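Probable secreted solute-binding lipoprotein (Streptomyces coelicolor, PDB 3I3V) probably binds a solute outside the cell and delivers it to a membrane transporter, as in related bacterial extracellular solute-binding lipoproteins. Local coordinates at residues 7-12 with 39-44; 13-18 with 68-73; 149-154 with 218-223; 214-219 with 379-384. One frame throughout, in Å; residues are numbered along the deposited sequence.

Contact 1: residues 7-12 with 39-44; sequences PDTLVV and GVKIKN
Gly39 meets the residue just before the other strand, Gly39 O lying 3.6 Å from Asp8 CB. At Val40 the backbone comes within CA-H...O distance of Asp8 O, and the same oxygen takes a hydrogen bond from Lys41 N at 2.8 Å. Lys41 O then receives Leu10 N at 2.9 Å, while the first carbon of the Lys41 side chain, CB, lies beside Thr9 OG1, the two side chains pointing the same way. These are the alternating bonds of a parallel pair: strand 9-14, helix 23-36 and strand 41-46 make a beta-alpha-beta unit, with strand 41-46 at the edge of its sheet within this chain. Ile42 packs on the face shared with Leu10. Its second torsion (chi2 -75°) folds CD1 back toward the neighbouring strand, where Ile42 CD1 sits 3.4 Å from Leu10 CB, tighter than normal carbon contact; Val30 and Phe33 of the helix cover the same isoleucine. Lys43 bonds with both its backbone groups, N to Leu10 O at 3.0 Å and O from Val12 N at 2.9 Å, the latter almost straight (178° at the hydrogen). Lys43 NZ reaches away to a salt bridge with Asp4. Asn44 lies alongside Val12, its OD1 3.6 Å from Val12 CB and hydrogen-bonded to Tyr26 OH.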
# COMPACT_ATOMS: atom_id res chain seq x y z
N PRO C 7 -6.09 22.77 -42.57
CA PRO C 7 -5.98 22.73 -41.11
C PRO C 7 -4.47 22.89 -40.92
O PRO C 7 -3.74 23.10 -41.89
CB PRO C 7 -6.48 21.33 -40.76
CG PRO C 7 -7.42 21.02 -41.85
CD PRO C 7 -6.68 21.52 -43.07
N ASP C 8 -3.98 22.80 -39.69
CA ASP C 8 -2.55 22.96 -39.44
C ASP C 8 -2.05 24.29 -40.02
O ASP C 8 -0.85 24.50 -40.21
CB ASP C 8 -1.73 21.80 -40.03
CG ASP C 8 -2.53 20.53 -40.19
OD1 ASP C 8 -3.16 20.08 -39.21
OD2 ASP C 8 -2.53 19.98 -41.31
N THR C 9 -2.98 25.19 -40.34
CA THR C 9 -2.63 26.51 -40.85
C THR C 9 -3.52 27.49 -40.13
O THR C 9 -4.69 27.58 -40.41
CB THR C 9 -2.92 26.66 -42.34
OG1 THR C 9 -1.94 25.94 -43.09
CG2 THR C 9 -2.86 28.12 -42.74
N LEU C 10 -2.94 28.23 -39.21
CA LEU C 10 -3.71 29.18 -38.46
C LEU C 10 -3.51 30.53 -39.12
O LEU C 10 -2.37 30.97 -39.24
CB LEU C 10 -3.17 29.23 -37.04
CG LEU C 10 -4.07 29.38 -35.83
CD1 LEU C 10 -3.47 30.33 -34.83
CD2 LEU C 10 -5.43 29.82 -36.25
N VAL C 11 -4.58 31.20 -39.56
CA VAL C 11 -4.45 32.52 -40.19
C VAL C 11 -4.92 33.54 -39.17
O VAL C 11 -6.04 33.46 -38.67
CB VAL C 11 -5.31 32.66 -41.46
CG1 VAL C 11 -5.07 34.02 -42.09
CG2 VAL C 11 -4.98 31.55 -42.44
N VAL C 12 -4.05 34.50 -38.87
CA VAL C 12 -4.31 35.54 -37.89
C VAL C 12 -4.36 36.93 -38.52
O VAL C 12 -3.39 37.39 -39.12
CB VAL C 12 -3.21 35.54 -36.80
CG1 VAL C 12 -3.43 36.69 -35.82
CG2 VAL C 12 -3.20 34.22 -36.07
N GLY C 39 4.78 21.51 -37.01
CA GLY C 39 3.78 21.11 -37.99
C GLY C 39 2.61 22.06 -38.17
O GLY C 39 1.62 21.70 -38.82
N VAL C 40 2.71 23.26 -37.62
CA VAL C 40 1.63 24.24 -37.73
C VAL C 40 2.07 25.54 -38.40
O VAL C 40 2.88 26.28 -37.85
CB VAL C 40 1.03 24.59 -36.35
CG1 VAL C 40 -0.08 25.62 -36.50
CG2 VAL C 40 0.51 23.33 -35.67
N LYS C 41 1.54 25.82 -39.59
CA LYS C 41 1.88 27.05 -40.29
C LYS C 41 1.08 28.21 -39.72
O LYS C 41 -0.09 28.06 -39.37
CB LYS C 41 1.58 26.93 -41.79
CG LYS C 41 1.59 28.29 -42.52
CD LYS C 41 1.51 28.18 -44.05
CE LYS C 41 2.82 27.70 -44.66
NZ LYS C 41 3.15 26.29 -44.28
N ILE C 42 1.72 29.36 -39.62
CA ILE C 42 1.07 30.56 -39.10
C ILE C 42 1.20 31.66 -40.13
O ILE C 42 2.30 31.94 -40.61
CB ILE C 42 1.73 31.06 -37.78
CG1 ILE C 42 1.25 30.23 -36.60
CG2 ILE C 42 1.40 32.54 -37.55
CD1 ILE C 42 -0.16 30.54 -36.16
N LYS C 43 0.08 32.28 -40.49
CA LYS C 43 0.14 33.38 -41.45
C LYS C 43 -0.47 34.63 -40.82
O LYS C 43 -1.51 34.55 -40.18
CB LYS C 43 -0.62 33.04 -42.73
CG LYS C 43 -0.37 34.06 -43.84
CD LYS C 43 -1.14 33.75 -45.10
CE LYS C 43 -0.85 34.81 -46.16
NZ LYS C 43 -1.74 34.67 -47.35
N ASN C 44 0.19 35.77 -40.99
CA ASN C 44 -0.33 37.01 -40.45
C ASN C 44 -0.83 37.97 -41.52
O ASN C 44 -0.13 38.22 -42.50
CB ASN C 44 0.73 37.74 -39.61
CG ASN C 44 0.87 37.16 -38.22
OD1 ASN C 44 -0.06 37.21 -37.42
ND2 ASN C 44 2.04 36.62 -37.93

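Contact 2: residues 13-18 with 68-73; sequences HTQLGT and VMVNLY
Met69 N donates to His13 O at 2.8 Å, the main polar link between these two parallel strands. The same His13 oxygen is approached by the CA-H of Val68, with Val68 CA 3.2 Å away. Two residues on from His13, Gln15 N reaches Met69 O at 3.3 Å, a weak bond bent to 142° at the hydrogen, as segment 13-18 leaves the strand. Strand 9-14 here runs between 41-46 and 67-70, and the antiparallel strand 289-292 follows, an order consistent with the class II solute-binding protein fold. The Gln15 side chain continues over segment 68-73. Extended beyond CG, it crosses Val70 at about a right angle and sets its CD 3.5 Å from Val70 CG1. Its amide comes within 24° of parallel to that of Asn71, yet Gln15 OE1 and Asn71 ND2 stay 3.6 Å apart; Gln15 NE2 bonds to Gly48 O instead. The sheet face bearing Thr14 and Met69, a selenomethionine, is packed closely. With CG2 anti to the backbone N, Thr14 presses that methyl to 3.2 Å from Met69 CB and 3.3 Å from Met69 SE. The selenomethionine chain bends at its last torsion (chi3 66°), and the terminal Met69 CE meets Leu16 CD1 at 3.8 Å. Tyr26 of helix 23-36 touches Thr14, Leu16 and Met69.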
# COMPACT_ATOMS: atom_id res chain seq x y z
N HIS C 13 -5.51 37.60 -38.38
CA HIS C 13 -5.71 38.96 -38.89
C HIS C 13 -5.41 39.88 -37.71
O HIS C 13 -6.20 39.95 -36.77
CB HIS C 13 -7.15 39.14 -39.37
CG HIS C 13 -7.32 40.23 -40.37
ND1 HIS C 13 -8.53 40.53 -40.95
CD2 HIS C 13 -6.41 41.08 -40.91
CE1 HIS C 13 -8.36 41.52 -41.82
NE2 HIS C 13 -7.09 41.86 -41.81
N THR C 14 -4.29 40.58 -37.78
CA THR C 14 -3.80 41.43 -36.69
C THR C 14 -3.45 42.86 -37.02
O THR C 14 -3.02 43.16 -38.13
CB THR C 14 -2.50 40.87 -36.13
OG1 THR C 14 -2.53 39.45 -36.18
CG2 THR C 14 -2.27 41.34 -34.72
N GLN C 15 -3.54 43.72 -36.02
CA GLN C 15 -3.17 45.13 -36.15
C GLN C 15 -1.70 45.26 -35.77
O GLN C 15 -1.10 46.31 -35.96
CB GLN C 15 -4.00 46.00 -35.22
CG GLN C 15 -5.43 46.19 -35.66
CD GLN C 15 -6.18 47.15 -34.79
OE1 GLN C 15 -6.16 47.04 -33.56
NE2 GLN C 15 -6.87 48.12 -35.41
N LEU C 16 -1.14 44.18 -35.22
CA LEU C 16 0.25 44.14 -34.80
C LEU C 16 1.11 43.54 -35.90
O LEU C 16 0.66 42.65 -36.63
CB LEU C 16 0.43 43.27 -33.55
CG LEU C 16 -0.28 43.66 -32.26
CD1 LEU C 16 0.17 42.74 -31.14
CD2 LEU C 16 0.04 45.11 -31.91
N GLY C 17 2.36 44.00 -36.01
CA GLY C 17 3.24 43.46 -37.03
C GLY C 17 4.16 44.49 -37.67
O GLY C 17 5.18 44.13 -38.26
N THR C 18 3.81 45.76 -37.56
CA THR C 18 4.64 46.82 -38.11
C THR C 18 4.84 47.97 -37.13
O THR C 18 5.69 47.88 -36.24
CB THR C 18 4.05 47.37 -39.42
OG1 THR C 18 2.66 47.67 -39.24
CG2 THR C 18 4.22 46.35 -40.54
N VAL C 68 -8.61 36.98 -34.82
CA VAL C 68 -8.47 38.40 -35.07
C VAL C 68 -7.86 39.10 -33.87
O VAL C 68 -8.13 38.75 -32.73
CB VAL C 68 -9.84 39.05 -35.39
CG1 VAL C 68 -9.63 40.49 -35.85
CG2 VAL C 68 -10.57 38.24 -36.44
N MSE C 69 -7.01 40.09 -34.12
CA MSE C 69 -6.41 40.83 -33.02
C MSE C 69 -6.71 42.30 -33.18
O MSE C 69 -6.00 43.01 -33.88
CB MSE C 69 -4.90 40.59 -32.97
CG MSE C 69 -4.52 39.13 -32.72
SE MSE C 69 -2.59 38.85 -32.63
CE MSE C 69 -2.26 39.86 -31.00
N VAL C 70 -7.77 42.74 -32.51
CA VAL C 70 -8.21 44.14 -32.56
C VAL C 70 -8.69 44.61 -31.20
O VAL C 70 -8.95 43.81 -30.30
CB VAL C 70 -9.40 44.37 -33.53
CG1 VAL C 70 -8.92 44.92 -34.83
CG2 VAL C 70 -10.18 43.06 -33.74
N ASN C 71 -8.82 45.92 -31.05
CA ASN C 71 -9.28 46.48 -29.80
C ASN C 71 -10.80 46.54 -29.84
O ASN C 71 -11.43 46.13 -30.82
CB ASN C 71 -8.70 47.88 -29.58
CG ASN C 71 -9.08 48.87 -30.69
OD1 ASN C 71 -9.34 50.05 -30.43
ND2 ASN C 71 -9.08 48.39 -31.93
N LEU C 72 -11.39 47.05 -28.76
CA LEU C 72 -12.83 47.15 -28.65
C LEU C 72 -13.27 48.59 -28.89
O LEU C 72 -12.99 49.48 -28.08
CB LEU C 72 -13.30 46.71 -27.26
CG LEU C 72 -14.82 46.68 -27.13
CD1 LEU C 72 -15.37 45.57 -28.02
CD2 LEU C 72 -15.23 46.47 -25.68
N TYR C 73 -13.93 48.81 -30.02
CA TYR C 73 -14.43 50.13 -30.34
C TYR C 73 -15.72 49.98 -31.14
O TYR C 73 -16.12 48.87 -31.48
CB TYR C 73 -13.39 50.95 -31.12
CG TYR C 73 -13.14 50.50 -32.54
CD1 TYR C 73 -12.46 49.31 -32.81
CD2 TYR C 73 -13.56 51.28 -33.62
CE1 TYR C 73 -12.20 48.90 -34.13
CE2 TYR C 73 -13.33 50.89 -34.93
CZ TYR C 73 -12.65 49.71 -35.19
OH TYR C 73 -12.39 49.35 -36.49

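Contact 3: residues 149-154 with 218-223; sequences QLIAAA and AGVFAD
Ile151, Ala154 and Val220 bring aliphatic groups together with no flat group between them. The one ring in either segment, Phe221, starts off away from helix 147-159 and makes an edge-to-face pair with Phe377; Trp268 and Leu177 also touch it. What meets the helix is Val220, whose two methyls divide the work. Val220 CG1, anti to the backbone N (chi1 167°), lies 3.9 Å from Leu150 CD2, while Val220 CG2 lies 4.0 Å from Ile151 CG1. Both neighbours cross the valine at about a right angle. Ile151 also spreads over Ala218, its branch methyl CG2 coming within 3.6 Å of Ala218 CB and its CD1 within 3.8 Å. Further on, Ala154 CB points at the loop and rests 3.8 Å from Gly219 O, where the backbones are nearest, Ala154 CA and Val220 CA 5.3 Å apart. Gly219 has positive phi and ends helix 203-217 in a Schellman motif, and that turn swings Val220 onto helix 147-159. Arg155 and Arg158 of the same helix bond the carbonyl oxygens of Ala218 and Gly219. The two segments themselves thus meet by van der Waals contact between aliphatic groups, while the carbonyls of the turn are satisfied by the helix's arginines.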
# COMPACT_ATOMS: atom_id res chain seq x y z
N GLN C 149 -3.67 71.11 -2.32
CA GLN C 149 -2.21 71.00 -2.43
C GLN C 149 -1.77 71.18 -3.88
O GLN C 149 -0.75 71.83 -4.14
CB GLN C 149 -1.74 69.65 -1.89
CG GLN C 149 -2.05 69.43 -0.43
CD GLN C 149 -1.77 68.00 0.02
OE1 GLN C 149 -1.44 67.14 -0.79
NE2 GLN C 149 -1.93 67.75 1.32
N LEU C 150 -2.53 70.62 -4.81
CA LEU C 150 -2.20 70.73 -6.23
C LEU C 150 -2.17 72.19 -6.63
O LEU C 150 -1.26 72.64 -7.31
CB LEU C 150 -3.22 69.99 -7.10
CG LEU C 150 -3.06 70.10 -8.62
CD1 LEU C 150 -1.70 69.56 -9.06
CD2 LEU C 150 -4.18 69.31 -9.29
N ILE C 151 -3.18 72.94 -6.20
CA ILE C 151 -3.24 74.35 -6.52
C ILE C 151 -2.04 75.07 -5.91
O ILE C 151 -1.42 75.90 -6.57
CB ILE C 151 -4.52 75.00 -6.00
CG1 ILE C 151 -5.74 74.35 -6.66
CG2 ILE C 151 -4.49 76.50 -6.30
CD1 ILE C 151 -7.05 75.01 -6.29
N ALA C 152 -1.73 74.74 -4.66
CA ALA C 152 -0.60 75.35 -3.95
C ALA C 152 0.72 75.04 -4.64
O ALA C 152 1.62 75.88 -4.68
CB ALA C 152 -0.56 74.86 -2.49
N ALA C 153 0.83 73.84 -5.19
CA ALA C 153 2.04 73.46 -5.90
C ALA C 153 2.10 74.23 -7.21
O ALA C 153 3.17 74.70 -7.63
CB ALA C 153 2.05 71.97 -6.15
N ALA C 154 0.95 74.38 -7.86
CA ALA C 154 0.87 75.11 -9.13
C ALA C 154 1.37 76.54 -8.93
O ALA C 154 2.14 77.06 -9.74
CB ALA C 154 -0.56 75.12 -9.65
N ALA C 218 -7.54 78.42 -11.09
CA ALA C 218 -6.46 78.64 -10.14
C ALA C 218 -5.10 78.57 -10.82
O ALA C 218 -4.06 78.76 -10.18
CB ALA C 218 -6.54 77.62 -9.02
N GLY C 219 -5.11 78.29 -12.12
CA GLY C 219 -3.87 78.20 -12.88
C GLY C 219 -3.12 76.89 -12.75
O GLY C 219 -1.89 76.88 -12.78
N VAL C 220 -3.84 75.78 -12.61
CA VAL C 220 -3.19 74.49 -12.47
C VAL C 220 -2.64 73.99 -13.81
O VAL C 220 -1.71 73.19 -13.85
CB VAL C 220 -4.16 73.44 -11.88
CG1 VAL C 220 -3.59 72.03 -12.03
CG2 VAL C 220 -4.41 73.73 -10.41
N PHE C 221 -3.21 74.47 -14.91
CA PHE C 221 -2.75 74.06 -16.23
C PHE C 221 -1.86 75.13 -16.83
O PHE C 221 -1.94 76.29 -16.44
CB PHE C 221 -3.95 73.80 -17.15
CG PHE C 221 -4.87 72.75 -16.62
CD1 PHE C 221 -4.44 71.44 -16.49
CD2 PHE C 221 -6.13 73.08 -16.16
CE1 PHE C 221 -5.24 70.48 -15.90
CE2 PHE C 221 -6.94 72.13 -15.57
CZ PHE C 221 -6.49 70.82 -15.43
N ALA C 222 -1.01 74.72 -17.77
CA ALA C 222 -0.10 75.65 -18.44
C ALA C 222 -0.90 76.77 -19.11
O ALA C 222 -2.06 76.56 -19.50
CB ALA C 222 0.72 74.91 -19.50
N ASP C 223 -0.30 77.94 -19.23
CA ASP C 223 -0.99 79.05 -19.87
C ASP C 223 -1.36 78.61 -21.29
O ASP C 223 -0.59 77.92 -21.95
CB ASP C 223 -0.09 80.29 -19.95
CG ASP C 223 0.18 80.92 -18.58
OD1 ASP C 223 -0.75 81.01 -17.75
OD2 ASP C 223 1.33 81.36 -18.34

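Contact 4: residues 214-219 with 379-384; sequences HLRDAG and RGTSPA
Arg216 and Arg379 each bend at the third torsion, and these bends help carry each guanidinium group to the other's segment. In Arg216, CG stands anti to the backbone N (chi1 171°) and the turn at chi3 (63°) brings the group end-on to Thr381 O. Arg216 NH2 bonds Thr381 O at 2.8 Å and Arg216 NH1 bonds it at 3.1 Å, with the oxygen in the guanidinium plane; NH1 uses a lone pair in the carbonyl plane, whereas NH2 stands above that plane. Arg216 NH1 has a further partner in Ser376 O. Gly380 N lies over one face of the Arg216 guanidinium, toward its rim. Asp217 adds another bond across the contact: its OD2 takes Gly380 N at 3.0 Å, nearly straight at 172° but from above the carboxylate plane. The same oxygen forms a salt bridge with Arg216 NE at 2.9 Å, so the carboxylate probably helps hold the arginine in place while balancing its charge. Arg379 reaches from the linker to the helix end, with Gly219 CA over one face of its guanidinium, toward the rim, and Asp217 O at the edge. Arg379 NH2 is modelled 2.5 Å from Asp217 O, a doubtfully short hydrogen bond. The place is the C-terminal end of helix 203-217, closed by a Schellman motif at Gly219, meeting the linker that leads to helix 383-392, where Ser382 is the N-cap.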
# COMPACT_ATOMS: atom_id res chain seq x y z
N HIS C 214 -12.44 75.00 -10.88
CA HIS C 214 -11.70 75.59 -9.77
C HIS C 214 -10.20 75.44 -10.08
O HIS C 214 -9.47 76.42 -10.13
CB HIS C 214 -12.09 74.88 -8.46
CG HIS C 214 -11.51 75.51 -7.23
ND1 HIS C 214 -11.50 76.87 -7.02
CD2 HIS C 214 -10.97 74.95 -6.12
CE1 HIS C 214 -10.97 77.13 -5.83
NE2 HIS C 214 -10.64 75.98 -5.27
N LEU C 215 -9.76 74.20 -10.31
CA LEU C 215 -8.36 73.92 -10.61
C LEU C 215 -7.84 74.77 -11.77
O LEU C 215 -6.81 75.42 -11.66
CB LEU C 215 -8.17 72.44 -10.93
CG LEU C 215 -8.37 71.47 -9.76
CD1 LEU C 215 -8.29 70.02 -10.25
CD2 LEU C 215 -7.33 71.73 -8.69
N ARG C 216 -8.56 74.75 -12.88
CA ARG C 216 -8.19 75.51 -14.08
C ARG C 216 -8.08 77.03 -13.83
O ARG C 216 -7.12 77.68 -14.26
CB ARG C 216 -9.24 75.26 -15.17
CG ARG C 216 -9.12 76.13 -16.40
CD ARG C 216 -10.47 76.24 -17.09
NE ARG C 216 -11.43 76.90 -16.21
CZ ARG C 216 -12.72 77.05 -16.46
NH1 ARG C 216 -13.24 76.58 -17.58
NH2 ARG C 216 -13.49 77.66 -15.58
N ASP C 217 -9.08 77.60 -13.16
CA ASP C 217 -9.06 79.03 -12.89
C ASP C 217 -7.92 79.37 -11.94
O ASP C 217 -7.36 80.47 -12.00
CB ASP C 217 -10.41 79.48 -12.30
CG ASP C 217 -11.52 79.51 -13.34
OD1 ASP C 217 -12.69 79.79 -12.98
OD2 ASP C 217 -11.23 79.26 -14.53
N ALA C 218 -7.54 78.42 -11.09
CA ALA C 218 -6.46 78.64 -10.14
C ALA C 218 -5.10 78.57 -10.82
O ALA C 218 -4.06 78.76 -10.18
CB ALA C 218 -6.54 77.62 -9.02
N GLY C 219 -5.11 78.29 -12.12
CA GLY C 219 -3.87 78.20 -12.88
C GLY C 219 -3.12 76.89 -12.75
O GLY C 219 -1.89 76.88 -12.78
N ARG C 379 -9.72 79.59 -19.21
CA ARG C 379 -9.99 80.17 -17.90
C ARG C 379 -11.14 81.15 -17.88
O ARG C 379 -11.32 81.95 -18.80
CB ARG C 379 -8.74 80.85 -17.36
CG ARG C 379 -7.53 79.95 -17.39
CD ARG C 379 -6.31 80.65 -16.84
NE ARG C 379 -6.37 80.81 -15.39
CZ ARG C 379 -5.29 81.04 -14.65
NH1 ARG C 379 -4.10 81.12 -15.22
NH2 ARG C 379 -5.40 81.19 -13.33
N GLY C 380 -11.93 81.09 -16.82
CA GLY C 380 -13.06 81.98 -16.68
C GLY C 380 -14.36 81.41 -17.21
O GLY C 380 -15.43 81.91 -16.87
N THR C 381 -14.27 80.37 -18.04
CA THR C 381 -15.44 79.74 -18.64
C THR C 381 -16.29 79.05 -17.58
O THR C 381 -15.91 78.01 -17.04
CB THR C 381 -15.04 78.69 -19.69
OG1 THR C 381 -14.25 79.32 -20.71
CG2 THR C 381 -16.27 78.07 -20.33
N SER C 382 -17.44 79.64 -17.29
CA SER C 382 -18.35 79.13 -16.27
C SER C 382 -18.64 77.65 -16.38
O SER C 382 -18.63 77.08 -17.47
CB SER C 382 -19.68 79.90 -16.34
OG SER C 382 -20.25 79.81 -17.63
N PRO C 383 -18.92 77.00 -15.23
CA PRO C 383 -19.22 75.57 -15.17
C PRO C 383 -20.49 75.29 -15.98
O PRO C 383 -20.67 74.19 -16.50
CB PRO C 383 -19.44 75.33 -13.68
CG PRO C 383 -18.52 76.33 -13.05
CD PRO C 383 -18.76 77.56 -13.88
N ALA C 384 -21.34 76.30 -16.07
CA ALA C 384 -22.59 76.19 -16.81
C ALA C 384 -22.30 76.10 -18.30
O ALA C 384 -22.97 75.38 -19.03
CB ALA C 384 -23.48 77.40 -16.53

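Contacts 1 and 2 belong to one sheet and share strand 9-14; contacts 3 and 4 lie on the opposite side of the chain's centre, with contact 2 and contact 3 centred about 39 Å apart. Contact 1 is partly buried at the outermost strand within this chain, with charged lysine ends leading off, whereas contact 2 lies deeper and is buried; Val12 CG1 and Met69 SE touch between them, 3.9 Å apart. Contacts 3 and 4 share Ala218 and Gly219 at the end of helix 203-217. Contact 3 meets a helix mostly through buried methyls, contact 4 a more exposed linker. Backbone-to-backbone bonds dominate the sheet pair; apolar packing serves contact 3, and bonds between side chains and backbone serve contact 4.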